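Local coordinates for protein bacillaene synthase decarboxylase PksI (Bacillus subtilis, PDB 4Q1K) that decarboxylates the 3-methylglutaconyl group tethered to the polyketide synthase PksL to a 3-methylcrotonyl group during biosynthesis of the antibiotic bacillaene, at residues K68-I73 with E214-P219; G160-V165 with E243-M248; K167-S172 with V194-L199. The protein carries 1 engineered substitution. All blocks are in the same frame, centred on the assembly; numbering follows the deposited sequence.

In the fold
All three contacts lie within one crotonase-type chain of the homotrimer. Contact 2 is beside the active site: the side chain of M248 is about 5 Å from that of H249, the experimentally established active-site residue. Contacts 2 and 3 share helix 161-169, their first segments being separated by one residue, yet their centres are 19 Å apart. Contact 1 lies farther out, with its centre 31 Å from that of contact 2 and 23 Å from that of contact 3. Strands 71-75 and 197-199 bring contacts 1 and 3 to the same mixed sheet, although their nearest atoms stay about 10 Å apart. Contacts 1 and 3 touch the second subunit, 2 and 3 the third.

Contact 1 (K68-I73 with E214-P219); sequences KYKAVI and ELAEKP
K70 sends its side chain at the backbone of the turn at the C-terminal end of helix 201-215, and its ammonium group is held by two carbonyls. NZ of K70 donates to O of A216 at 3.0 Å and to O of K218 at 2.9 Å. Neither bond lies in the plane of its acceptor: the nitrogen sits 36° out of the A216 carbonyl plane and is tilted 34° from that of K218. The chain reaches both because CG is anti to the carbonyl carbon (chi1 -74°) and the rest is extended. On the way, CD of K70 runs alongside the methyl CB of A216 at 4.0 Å, so the aliphatic stem packs on the turn before the charged tip arrives.

The two gripped carbonyls belong to a type I beta turn, L215 to K218, which links helix 201-215 to helix 220-252, with P219 as N-cap of the latter. In this crotonase fold the contact thus ties the residue leading into strand 71-75, and the first residue of that inner strand of the mixed sheet, to the junction between two helices. Deeper in, CB of A71 meets the methyl CD1 of L215 at 4.2 Å, and A212 of the same helix adds to the apolar layer over A71.

K218 bonds back to the helix end: its NZ donates to O of E214 at 2.9 Å from the face opposite the one used by N of E217. The same ammonium also donates to O of N180 of the second subunit.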
loop_
_atom_site.group_PDB
_atom_site.type_symbol
_atom_site.label_atom_id
_atom_site.label_comp_id
_atom_site.label_asym_id
_atom_site.label_seq_id
_atom_site.Cartn_x
_atom_site.Cartn_y
_atom_site.Cartn_z
ATOM N N LYS B 68 28.294 -12.615 12.835
ATOM C CA LYS B 68 29.265 -11.829 12.086
ATOM C C LYS B 68 28.723 -11.426 10.750
ATOM O O LYS B 68 29.350 -10.633 10.112
ATOM C CB LYS B 68 30.541 -12.631 11.791
ATOM C CG LYS B 68 30.362 -13.852 10.934
ATOM C CD LYS B 68 31.781 -14.278 10.523
ATOM C CE LYS B 68 31.785 -15.230 9.337
ATOM N NZ LYS B 68 33.192 -15.472 8.927
ATOM N N TYR B 69 27.561 -12.002 10.341
ATOM C CA TYR B 69 27.043 -11.778 9.015
ATOM C C TYR B 69 26.217 -10.495 9.033
ATOM O O TYR B 69 25.647 -10.115 10.039
ATOM C CB TYR B 69 26.187 -12.899 8.454
ATOM C CG TYR B 69 27.024 -14.125 8.287
ATOM C CD1 TYR B 69 28.050 -14.157 7.337
ATOM C CD2 TYR B 69 26.890 -15.184 9.183
ATOM C CE1 TYR B 69 28.866 -15.274 7.227
ATOM C CE2 TYR B 69 27.677 -16.314 9.051
ATOM C CZ TYR B 69 28.671 -16.322 8.073
ATOM O OH TYR B 69 29.465 -17.438 7.925
ATOM N N LYS B 70 26.205 -9.819 7.894
ATOM C CA LYS B 70 25.388 -8.610 7.702
ATOM C C LYS B 70 24.127 -8.837 6.836
ATOM O O LYS B 70 23.140 -8.029 6.905
ATOM C CB LYS B 70 26.269 -7.509 7.012
ATOM C CG LYS B 70 27.286 -6.910 8.063
ATOM C CD LYS B 70 28.367 -6.084 7.364
ATOM C CE LYS B 70 29.365 -5.513 8.396
ATOM N NZ LYS B 70 30.211 -4.596 7.565
ATOM N N ALA B 71 24.176 -9.875 5.993
ATOM C CA ALA B 71 23.018 -10.134 5.118
ATOM C C ALA B 71 22.966 -11.606 4.849
ATOM O O ALA B 71 24.003 -12.254 4.667
ATOM C CB ALA B 71 23.198 -9.414 3.744
ATOM N N VAL B 72 21.746 -12.094 4.701
ATOM C CA VAL B 72 21.520 -13.457 4.332
ATOM C C VAL B 72 20.792 -13.510 2.985
ATOM O O VAL B 72 19.854 -12.716 2.768
ATOM C CB VAL B 72 20.544 -14.147 5.351
ATOM C CG1 VAL B 72 20.195 -15.572 4.886
ATOM C CG2 VAL B 72 21.085 -14.038 6.815
ATOM N N ILE B 73 21.234 -14.393 2.079
ATOM C CA ILE B 73 20.492 -14.630 0.826
ATOM C C ILE B 73 19.874 -16.039 0.927
ATOM O O ILE B 73 20.603 -16.996 1.040
ATOM C CB ILE B 73 21.429 -14.590 -0.396
ATOM C CG1 ILE B 73 22.159 -13.214 -0.512
ATOM C CG2 ILE B 73 20.659 -14.940 -1.688
ATOM C CD1 ILE B 73 23.316 -13.233 -1.536
ATOM N N GLU B 214 26.050 -4.487 -1.076
ATOM C CA GLU B 214 25.698 -3.110 -0.615
ATOM C C GLU B 214 25.309 -3.066 0.863
ATOM O O GLU B 214 25.755 -2.205 1.602
ATOM C CB GLU B 214 24.671 -2.461 -1.558
ATOM C CG GLU B 214 25.295 -2.316 -2.936
ATOM C CD GLU B 214 24.243 -1.934 -4.001
ATOM O OE1 GLU B 214 23.122 -1.612 -3.606
ATOM O OE2 GLU B 214 24.471 -2.010 -5.219
ATOM N N LEU B 215 24.489 -4.016 1.316
ATOM C CA LEU B 215 24.115 -4.015 2.701
ATOM C C LEU B 215 25.354 -4.203 3.585
ATOM O O LEU B 215 25.418 -3.631 4.674
ATOM C CB LEU B 215 23.107 -5.145 2.954
ATOM C CG LEU B 215 21.677 -4.845 2.458
ATOM C CD1 LEU B 215 20.877 -6.158 2.398
ATOM C CD2 LEU B 215 20.992 -3.765 3.351
ATOM N N ALA B 216 26.253 -5.081 3.140
ATOM C CA ALA B 216 27.481 -5.340 3.909
ATOM C C ALA B 216 28.441 -4.197 3.990
ATOM O O ALA B 216 29.462 -4.268 4.671
ATOM C CB ALA B 216 28.213 -6.635 3.403
ATOM N N GLU B 217 28.167 -3.107 3.272
ATOM C CA GLU B 217 28.936 -1.886 3.534
ATOM C C GLU B 217 28.604 -1.169 4.836
ATOM O O GLU B 217 29.389 -0.332 5.239
ATOM C CB GLU B 217 28.720 -0.913 2.389
ATOM C CG GLU B 217 29.319 -1.498 1.112
ATOM C CD GLU B 217 28.957 -0.652 -0.108
ATOM O OE1 GLU B 217 28.303 0.410 0.017
ATOM O OE2 GLU B 217 29.345 -1.071 -1.201
ATOM N N LYS B 218 27.486 -1.526 5.506
ATOM C CA LYS B 218 27.043 -0.872 6.755
ATOM C C LYS B 218 27.625 -1.623 7.964
ATOM O O LYS B 218 27.951 -2.796 7.808
ATOM C CB LYS B 218 25.521 -1.054 6.890
ATOM C CG LYS B 218 24.748 -0.006 6.041
ATOM C CD LYS B 218 25.071 -0.197 4.538
ATOM C CE LYS B 218 24.095 0.470 3.578
ATOM N NZ LYS B 218 24.411 0.296 2.127
ATOM N N PRO B 219 27.678 -0.980 9.130
ATOM C CA PRO B 219 28.000 -1.685 10.368
ATOM C C PRO B 219 26.883 -2.646 10.695
ATOM O O PRO B 219 25.695 -2.298 10.545
ATOM C CB PRO B 219 28.077 -0.576 11.456
ATOM C CG PRO B 219 28.118 0.703 10.675
ATOM C CD PRO B 219 27.418 0.463 9.359
#

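Contact 2 (G160-V165 with E243-M248); sequences GATFIV and EQELMM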
loop_
_atom_site.group_PDB
_atom_site.type_symbol
_atom_site.label_atom_id
_atom_site.label_comp_id
_atom_site.label_asym_id
_atom_site.label_seq_id
_atom_site.Cartn_x
_atom_site.Cartn_y
_atom_site.Cartn_z
ATOM N N GLY B 160 0.924 -17.750 8.400
ATOM C CA GLY B 160 0.926 -16.295 8.522
ATOM C C GLY B 160 0.642 -15.603 7.189
ATOM O O GLY B 160 0.818 -14.377 7.127
ATOM N N ALA B 161 0.177 -16.374 6.199
ATOM C CA ALA B 161 -0.086 -15.824 4.868
ATOM C C ALA B 161 -1.083 -14.673 5.013
ATOM O O ALA B 161 -0.997 -13.679 4.262
ATOM C CB ALA B 161 -0.669 -16.926 3.993
ATOM N N THR B 162 -2.090 -14.778 5.918
ATOM C CA THR B 162 -3.116 -13.666 5.883
ATOM C C THR B 162 -2.604 -12.395 6.526
ATOM O O THR B 162 -3.219 -11.321 6.397
ATOM C CB THR B 162 -4.427 -14.097 6.647
ATOM O OG1 THR B 162 -4.106 -14.273 8.066
ATOM C CG2 THR B 162 -4.931 -15.453 6.084
ATOM N N PHE B 163 -1.436 -12.454 7.158
ATOM C CA PHE B 163 -0.844 -11.213 7.706
ATOM C C PHE B 163 0.224 -10.715 6.698
ATOM O O PHE B 163 0.234 -9.533 6.317
ATOM C CB PHE B 163 -0.182 -11.592 9.031
ATOM C CG PHE B 163 0.648 -10.470 9.594
ATOM C CD1 PHE B 163 0.005 -9.360 10.113
ATOM C CD2 PHE B 163 2.043 -10.487 9.496
ATOM C CE1 PHE B 163 0.740 -8.298 10.657
ATOM C CE2 PHE B 163 2.777 -9.382 9.970
ATOM C CZ PHE B 163 2.107 -8.278 10.545
ATOM N N ILE B 164 1.124 -11.619 6.221
ATOM C CA ILE B 164 2.315 -11.139 5.458
ATOM C C ILE B 164 1.978 -10.784 4.017
ATOM O O ILE B 164 2.622 -9.909 3.406
ATOM C CB ILE B 164 3.490 -12.134 5.584
ATOM C CG1 ILE B 164 4.871 -11.443 5.271
ATOM C CG2 ILE B 164 3.240 -13.298 4.651
ATOM C CD1 ILE B 164 5.257 -10.271 6.187
ATOM N N VAL B 165 0.962 -11.435 3.457
ATOM C CA VAL B 165 0.585 -11.069 2.081
ATOM C C VAL B 165 0.032 -9.596 1.962
ATOM O O VAL B 165 0.534 -8.872 1.150
ATOM C CB VAL B 165 -0.290 -12.196 1.402
ATOM C CG1 VAL B 165 -0.690 -11.727 -0.044
ATOM C CG2 VAL B 165 0.476 -13.576 1.366
ATOM N N GLU B 243 -2.723 -17.449 15.663
ATOM C CA GLU B 243 -3.811 -18.089 16.498
ATOM C C GLU B 243 -5.123 -17.980 15.655
ATOM O O GLU B 243 -5.882 -18.938 15.588
ATOM C CB GLU B 243 -4.057 -17.321 17.785
ATOM C CG GLU B 243 -3.005 -17.261 18.891
ATOM C CD GLU B 243 -3.412 -16.301 20.076
ATOM O OE1 GLU B 243 -4.628 -16.091 20.357
ATOM O OE2 GLU B 243 -2.501 -15.735 20.745
ATOM N N GLN B 244 -5.424 -16.826 15.043
ATOM C CA GLN B 244 -6.602 -16.746 14.170
ATOM C C GLN B 244 -6.589 -17.747 12.998
ATOM O O GLN B 244 -7.592 -18.377 12.683
ATOM C CB GLN B 244 -6.734 -15.309 13.660
ATOM C CG GLN B 244 -7.041 -14.425 14.815
ATOM C CD GLN B 244 -6.963 -12.973 14.477
ATOM O OE1 GLN B 244 -6.287 -12.516 13.537
ATOM N NE2 GLN B 244 -7.620 -12.212 15.290
ATOM N N GLU B 245 -5.437 -17.889 12.343
ATOM C CA GLU B 245 -5.354 -18.845 11.244
ATOM C C GLU B 245 -5.506 -20.294 11.725
ATOM O O GLU B 245 -6.065 -21.138 11.006
ATOM C CB GLU B 245 -3.993 -18.695 10.611
ATOM C CG GLU B 245 -3.950 -17.392 9.777
ATOM C CD GLU B 245 -2.626 -17.183 9.084
ATOM O OE1 GLU B 245 -1.731 -17.975 9.251
ATOM O OE2 GLU B 245 -2.444 -16.163 8.357
ATOM N N LEU B 246 -4.984 -20.581 12.918
ATOM C CA LEU B 246 -5.192 -21.929 13.500
ATOM C C LEU B 246 -6.697 -22.152 13.731
ATOM O O LEU B 246 -7.175 -23.227 13.431
ATOM C CB LEU B 246 -4.405 -22.120 14.835
ATOM C CG LEU B 246 -2.898 -22.372 14.701
ATOM C CD1 LEU B 246 -2.190 -22.348 16.058
ATOM C CD2 LEU B 246 -2.661 -23.700 13.967
ATOM N N MET B 247 -7.403 -21.131 14.205
ATOM C CA MET B 247 -8.847 -21.211 14.381
ATOM C C MET B 247 -9.551 -21.505 13.058
ATOM O O MET B 247 -10.448 -22.345 12.999
ATOM C CB MET B 247 -9.386 -19.915 14.989
ATOM C CG MET B 247 -9.193 -19.805 16.492
ATOM S SD MET B 247 -10.068 -18.401 17.207
ATOM C CE MET B 247 -9.707 -17.127 15.999
ATOM N N MET B 248 -9.143 -20.811 11.997
ATOM C CA MET B 248 -9.751 -21.012 10.677
ATOM C C MET B 248 -9.449 -22.420 10.150
ATOM O O MET B 248 -10.307 -23.038 9.487
ATOM C CB MET B 248 -9.319 -19.890 9.685
ATOM C CG MET B 248 -9.883 -18.525 10.072
ATOM S SD MET B 248 -9.629 -17.361 8.677
ATOM C CE MET B 248 -7.837 -17.160 8.811
#
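The carboxylate of E245 receives three hydrogen bonds from G160, the N-cap residue, and T162 in the first turn of helix 161-169. OE1 accepts N of G160 at 2.8 Å on its syn lone pair, although the N-H···O angle of 136° shows a bent bond. OE2 accepts N of T162, also at 2.8 Å; this bond is somewhat straighter, at 149°, and comes nearly along the C-O axis. The hydroxyl OG1 of T162 donates to the anti lone pair of OE2 at the short distance of 2.5 Å. N of A161 is close to OE2 as well, but its angle is too poor for a bond. Two donors on OE2 and one on OE1 fix the rotation of the buried carboxylate.

E245 reaches this position as an extended chain beyond CG, approaching T162 from the opposite direction. On T162, chi1 of 65° puts OG1 between the backbone N and the carbonyl carbon, which leaves OG1 near the residue's own N, and both donate to OE2. Beside the bonds, the methyl CG2 of T162 meets CE of M248 at 4.3 Å.

In the next shell, H229 of the third subunit is hydrogen-bonded through NE2 to OG1 of T162 and also packs on M248. F100 packs against E245, and T156 against M248. G160 has a positive phi, one that glycine adopts readily. The two helix segments run nearer antiparallel than parallel, their axes 10.7 Å apart, a separation that the extended E245 side chain spans. This is a buried glutamate of helix 220-252 hydrogen-bonded to the amino-terminal end of helix 161-169, at a subunit interface of the crotonase-fold trimer and four residues, about one helical turn, ahead of the active-site residue H249.

Contact 3 (K167-S172 with V194-L199); sequences KKLGFS and VPFKVL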
loop_
_atom_site.group_PDB
_atom_site.type_symbol
_atom_site.label_atom_id
_atom_site.label_comp_id
_atom_site.label_asym_id
_atom_site.label_seq_id
_atom_site.Cartn_x
_atom_site.Cartn_y
_atom_site.Cartn_z
ATOM N N LYS B 167 0.568 -7.327 4.204
ATOM C CA LYS B 167 1.670 -6.408 4.641
ATOM C C LYS B 167 2.652 -6.079 3.440
ATOM O O LYS B 167 3.157 -4.964 3.336
ATOM C CB LYS B 167 2.415 -7.194 5.753
ATOM C CG LYS B 167 3.591 -6.418 6.353
ATOM C CD LYS B 167 3.193 -5.037 6.777
ATOM C CE LYS B 167 2.227 -5.024 7.936
ATOM N NZ LYS B 167 2.227 -3.681 8.624
ATOM N N LYS B 168 2.993 -7.068 2.633
ATOM C CA LYS B 168 4.042 -6.850 1.624
ATOM C C LYS B 168 3.465 -6.452 0.259
ATOM O O LYS B 168 4.143 -5.721 -0.477
ATOM C CB LYS B 168 4.821 -8.159 1.448
ATOM C CG LYS B 168 5.690 -8.596 2.677
ATOM C CD LYS B 168 6.660 -7.479 3.063
ATOM C CE LYS B 168 7.458 -7.866 4.290
ATOM N NZ LYS B 168 8.729 -8.522 3.828
ATOM N N LEU B 169 2.293 -7.031 -0.112
ATOM C CA LEU B 169 1.726 -6.759 -1.462
ATOM C C LEU B 169 0.550 -5.832 -1.359
ATOM O O LEU B 169 0.032 -5.411 -2.431
ATOM C CB LEU B 169 1.195 -8.010 -2.123
ATOM C CG LEU B 169 2.326 -8.975 -2.344
ATOM C CD1 LEU B 169 1.881 -10.230 -3.100
ATOM C CD2 LEU B 169 3.370 -8.184 -3.130
ATOM N N GLY B 170 0.111 -5.487 -0.155
ATOM C CA GLY B 170 -0.964 -4.459 -0.087
ATOM C C GLY B 170 -2.302 -5.163 0.108
ATOM O O GLY B 170 -2.470 -6.315 -0.283
ATOM N N PHE B 171 -3.236 -4.480 0.775
ATOM C CA PHE B 171 -4.525 -5.040 1.116
ATOM C C PHE B 171 -5.292 -5.583 -0.099
ATOM O O PHE B 171 -5.750 -6.720 -0.096
ATOM C CB PHE B 171 -5.427 -3.905 1.768
ATOM C CG PHE B 171 -6.755 -4.500 2.217
ATOM C CD1 PHE B 171 -6.828 -5.166 3.434
ATOM C CD2 PHE B 171 -7.906 -4.474 1.382
ATOM C CE1 PHE B 171 -8.038 -5.755 3.894
ATOM C CE2 PHE B 171 -9.099 -5.096 1.799
ATOM C CZ PHE B 171 -9.180 -5.694 3.061
ATOM N N SER B 172 -5.395 -4.778 -1.149
ATOM C CA SER B 172 -6.258 -5.141 -2.245
ATOM C C SER B 172 -5.762 -6.344 -3.011
ATOM O O SER B 172 -6.505 -7.335 -3.257
ATOM C CB SER B 172 -6.382 -3.875 -3.190
ATOM O OG SER B 172 -7.298 -4.232 -4.226
ATOM N N VAL B 194 3.523 -4.668 -7.988
ATOM C CA VAL B 194 4.150 -5.085 -6.676
ATOM C C VAL B 194 5.455 -4.324 -6.497
ATOM O O VAL B 194 6.099 -3.868 -7.507
ATOM C CB VAL B 194 4.396 -6.576 -6.598
ATOM C CG1 VAL B 194 3.076 -7.338 -6.699
ATOM C CG2 VAL B 194 5.389 -7.054 -7.673
ATOM N N PRO B 195 5.816 -4.060 -5.248
ATOM C CA PRO B 195 7.050 -3.249 -4.960
ATOM C C PRO B 195 8.339 -4.067 -5.075
ATOM O O PRO B 195 9.456 -3.503 -4.854
ATOM C CB PRO B 195 6.826 -2.855 -3.477
ATOM C CG PRO B 195 6.064 -4.027 -2.919
ATOM C CD PRO B 195 5.069 -4.379 -4.006
ATOM N N PHE B 196 8.216 -5.361 -5.268
ATOM C CA PHE B 196 9.433 -6.202 -5.360
ATOM C C PHE B 196 10.092 -6.027 -6.732
ATOM O O PHE B 196 9.406 -5.886 -7.755
ATOM C CB PHE B 196 9.095 -7.717 -5.339
ATOM C CG PHE B 196 8.254 -8.128 -4.160
ATOM C CD1 PHE B 196 8.332 -7.418 -2.963
ATOM C CD2 PHE B 196 7.327 -9.159 -4.284
ATOM C CE1 PHE B 196 7.573 -7.797 -1.863
ATOM C CE2 PHE B 196 6.533 -9.497 -3.201
ATOM C CZ PHE B 196 6.640 -8.801 -2.004
ATOM N N LYS B 197 11.426 -6.078 -6.728
ATOM C CA LYS B 197 12.188 -6.200 -7.961
ATOM C C LYS B 197 11.825 -7.492 -8.653
ATOM O O LYS B 197 11.808 -8.518 -7.979
ATOM C CB LYS B 197 13.663 -6.295 -7.621
ATOM C CG LYS B 197 14.515 -6.123 -8.919
ATOM C CD LYS B 197 14.569 -4.645 -9.294
ATOM C CE LYS B 197 15.422 -4.542 -10.577
ATOM N NZ LYS B 197 15.752 -3.121 -10.884
ATOM N N VAL B 198 11.474 -7.414 -9.947
ATOM C CA VAL B 198 11.201 -8.624 -10.721
ATOM C C VAL B 198 12.236 -8.692 -11.871
ATOM O O VAL B 198 12.349 -7.706 -12.640
ATOM C CB VAL B 198 9.779 -8.609 -11.281
ATOM C CG1 VAL B 198 9.533 -9.915 -12.039
ATOM C CG2 VAL B 198 8.761 -8.493 -10.077
ATOM N N LEU B 199 12.899 -9.845 -12.058
ATOM C CA LEU B 199 13.990 -9.955 -13.058
ATOM C C LEU B 199 13.886 -11.293 -13.759
ATOM O O LEU B 199 13.287 -12.230 -13.209
ATOM C CB LEU B 199 15.385 -9.982 -12.322
ATOM C CG LEU B 199 15.716 -8.641 -11.639
ATOM C CD1 LEU B 199 16.994 -8.842 -10.820
ATOM C CD2 LEU B 199 16.065 -7.708 -12.794
#
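L169 directs one methyl into the corner formed by V194, P195 and F196. Its CB bond does not aim at these residues; the later torsions carry CD2 there, with CG anti to the carbonyl carbon (chi1 -63°), beside the backbone N. From that branch point CD2 does the touching. It comes within 3.4 Å of CE2 and 3.5 Å of CZ of F196, so the methyl sits tightly against the ring, in an approach that is oblique to it. The two side chains cross at about a right angle. The same methyl meets CG1 of V194 at 3.7 Å and, more loosely, CD of P195 at 4.3 Å. One methyl therefore touches three consecutive residues.

No hydrogen bond crosses this contact; it is apolar packing between the C-terminal end of helix 161-169 and the residues leading into strand 197-199, an outermost strand of the mixed sheet in this crotonase-fold chain. G170, with a positive phi of 100°, follows as N-cap of helix 171-180. F196 also packs on V138 and L140 of the neighbouring strand 137-141, which carries the contact into the sheet.

K168 supplies the second point of touch. Its CB lies at the edge of the F196 ring, in plane, 4.0 Å from CZ. Beyond CB the lysine turns at chi2 and again at chi4, taking NZ to O of L133, to which it donates. The backbone carbonyl of K168 instead faces the proline, with O 3.5 Å from CG of P195. Across the trimer interface, S172 of the second subunit packs on both P195 and F196, while R192 of that subunit hydrogen-bonds through NH2 to the carbonyl oxygen of P195.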